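Local coordinates for protein putative endo-1,4-beta-xylanase (Bacteroides thetaiotaomicron VPI-5482, PDB 5MSX) that probably hydrolyses O-glycosidic bonds in plant pectin as a family 43 glycoside hydrolase, with a calcium-binding F5/8 type C domain attached, at residues C[26-31]-C[287-292]. Numbering follows the deposited sequence.
Sequences GNALIP and QTYVNQ. With EDO (1,2-ethanediol), chain B.
The CA atoms of A28 and Y289 are the nearest pair across the contact, 5.1 Å apart, where residues 27-30 of 26-31, which is neither helix nor strand, run at 105° to residues 287-290 of the strand. One direct backbone hydrogen bond joins them: L29 N donates to T288 O over 2.8 Å, nearly straight at 174°. Two waters extend it on the backbone, one taking the N-H of V290 and donating to N27 O, the other linking T288 N to I30 O in the same sense. The methyl of A28 lies between two side chains of the strand, with Q287 NE2 3.6 Å from CB and Y289 CE2 4.0 Å from it. Although the CB of Y289 points away from 26-31, CG stands beside its own backbone N (chi1 -61°) and the ring returns to the loop, meeting A28 CA obliquely through CE2 at 3.6 Å. Its hydroxyl bonds to F25 O; an alanine here would probably leave that carbonyl without its mate and open a gap beside A28. L29, with CG anti to the backbone N, brings CD2 to within 3.8 Å of V290 CG2, the two side chains crossing at a slant. The Q287 amide has its polar partners elsewhere: R281 at OE1, N363 O and D32 O at NE2. N363 also binds N27 OD1 and A28 O, tying both segments to the neighbourhood of the calcium site that includes A362 and W454. Within the family 43 region, strand 287-293 edges a three-stranded antiparallel sheet and pairs with strand 272-278, while L29 packs on F73 and W76 of loops and on I39 of strand 37-42.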
loop_
_atom_site.group_PDB
_atom_site.type_symbol
_atom_site.label_atom_id
_atom_site.label_comp_id
_atom_site.label_asym_id
_atom_site.label_seq_id
_atom_site.Cartn_x
_atom_site.Cartn_y
_atom_site.Cartn_z
ATOM N N GLY C 26 2.680 -43.773 3.785
ATOM C CA GLY C 26 1.916 -43.598 2.551
ATOM C C GLY C 26 2.511 -42.599 1.586
ATOM O O GLY C 26 3.732 -42.573 1.418
ATOM N N ASN C 27 1.675 -41.763 0.982
ATOM C CA ASN C 27 2.161 -40.800 -0.010
ATOM C C ASN C 27 2.017 -39.347 0.463
ATOM O O ASN C 27 1.024 -38.678 0.181
ATOM C CB ASN C 27 1.509 -41.019 -1.383
ATOM C CG ASN C 27 2.320 -40.366 -2.538
ATOM O OD1 ASN C 27 3.474 -39.908 -2.380
ATOM N ND2 ASN C 27 1.696 -40.298 -3.704
ATOM N N ALA C 28 3.020 -38.878 1.195
ATOM C CA ALA C 28 3.058 -37.489 1.669
ATOM C C ALA C 28 3.059 -36.507 0.485
ATOM O O ALA C 28 3.405 -36.883 -0.658
ATOM C CB ALA C 28 4.288 -37.286 2.538
ATOM N N LEU C 29 2.692 -35.256 0.734
ATOM C CA LEU C 29 2.641 -34.282 -0.339
ATOM C C LEU C 29 4.045 -34.000 -0.916
ATOM O O LEU C 29 4.246 -34.059 -2.119
ATOM C CB LEU C 29 1.994 -32.984 0.135
ATOM C CG LEU C 29 1.941 -31.848 -0.892
ATOM C CD1 LEU C 29 1.117 -32.272 -2.083
ATOM C CD2 LEU C 29 1.447 -30.579 -0.245
ATOM N N ILE C 30 4.993 -33.759 -0.025
ATOM C CA ILE C 30 6.348 -33.304 -0.360
ATOM C C ILE C 30 7.324 -34.401 0.030
ATOM O O ILE C 30 7.090 -35.089 1.032
ATOM C CB ILE C 30 6.681 -32.030 0.439
ATOM C CG1 ILE C 30 5.757 -30.881 0.021
ATOM C CG2 ILE C 30 8.141 -31.602 0.301
ATOM C CD1 ILE C 30 5.838 -30.485 -1.430
ATOM N N PRO C 31 8.417 -34.579 -0.754
ATOM C CA PRO C 31 9.483 -35.567 -0.408
ATOM C C PRO C 31 10.512 -34.970 0.540
ATOM O O PRO C 31 11.668 -34.770 0.200
ATOM C CB PRO C 31 10.087 -35.935 -1.767
ATOM C CG PRO C 31 9.821 -34.754 -2.627
ATOM C CD PRO C 31 8.539 -34.118 -2.150
ATOM N N GLN C 287 5.591 -35.396 8.400
ATOM C CA GLN C 287 5.312 -35.116 6.990
ATOM C C GLN C 287 3.924 -34.536 6.873
ATOM O O GLN C 287 3.166 -34.538 7.860
ATOM C CB GLN C 287 5.490 -36.368 6.143
ATOM C CG GLN C 287 6.940 -36.747 5.979
ATOM C CD GLN C 287 7.131 -37.841 4.939
ATOM O OE1 GLN C 287 6.773 -38.983 5.177
ATOM N NE2 GLN C 287 7.675 -37.488 3.775
ATOM N N THR C 288 3.618 -34.015 5.677
ATOM C CA THR C 288 2.375 -33.270 5.399
ATOM C C THR C 288 1.569 -34.026 4.367
ATOM O O THR C 288 2.138 -34.594 3.421
ATOM C CB THR C 288 2.628 -31.802 4.985
ATOM O OG1 THR C 288 3.106 -31.070 6.117
ATOM C CG2 THR C 288 1.331 -31.088 4.489
ATOM N N TYR C 289 0.257 -34.098 4.603
ATOM C CA TYR C 289 -0.691 -34.810 3.752
ATOM C C TYR C 289 -1.832 -33.869 3.380
ATOM O O TYR C 289 -2.097 -32.897 4.099
ATOM C CB TYR C 289 -1.263 -36.021 4.514
ATOM C CG TYR C 289 -0.166 -36.999 4.898
ATOM C CD1 TYR C 289 0.598 -36.789 6.033
ATOM C CD2 TYR C 289 0.169 -38.057 4.080
ATOM C CE1 TYR C 289 1.625 -37.635 6.373
ATOM C CE2 TYR C 289 1.200 -38.937 4.428
ATOM C CZ TYR C 289 1.932 -38.711 5.579
ATOM O OH TYR C 289 2.963 -39.564 5.976
ATOM N N VAL C 290 -2.530 -34.196 2.298
ATOM C CA VAL C 290 -3.653 -33.374 1.779
ATOM C C VAL C 290 -4.872 -34.279 1.535
ATOM O O VAL C 290 -4.746 -35.394 0.978
ATOM C CB VAL C 290 -3.254 -32.596 0.487
ATOM C CG1 VAL C 290 -4.413 -31.743 -0.054
ATOM C CG2 VAL C 290 -2.077 -31.667 0.759
ATOM N N ASN C 291 -6.044 -33.800 1.959
ATOM C CA ASN C 291 -7.334 -34.429 1.615
ATOM C C ASN C 291 -8.329 -33.360 1.274
ATOM O O ASN C 291 -8.154 -32.180 1.622
ATOM C CB ASN C 291 -7.897 -35.227 2.790
ATOM C CG ASN C 291 -7.182 -36.522 2.996
ATOM O OD1 ASN C 291 -7.213 -37.422 2.123
ATOM N ND2 ASN C 291 -6.500 -36.627 4.113
ATOM N N GLN C 292 -9.417 -33.787 0.658
ATOM C CA GLN C 292 -10.553 -32.883 0.375
ATOM C C GLN C 292 -11.244 -32.370 1.637
ATOM O O GLN C 292 -11.322 -33.080 2.637
ATOM C CB GLN C 292 -11.618 -33.601 -0.465
ATOM C CG GLN C 292 -11.142 -33.988 -1.852
ATOM C CD GLN C 292 -12.177 -34.850 -2.569
ATOM O OE1 GLN C 292 -12.618 -35.878 -2.065
ATOM N NE2 GLN C 292 -12.560 -34.429 -3.736
HETATM C C1 EDO B . -14.915 -33.685 3.956
HETATM O O1 EDO B . -14.316 -32.726 4.858
HETATM C C2 EDO B . -14.304 -35.072 3.867
HETATM O O2 EDO B . -12.886 -35.038 3.507
HETATM O O HOH W 1 -1.148 -36.763 1.010
HETATM O O HOH W 2 5.832 -34.143 3.497
#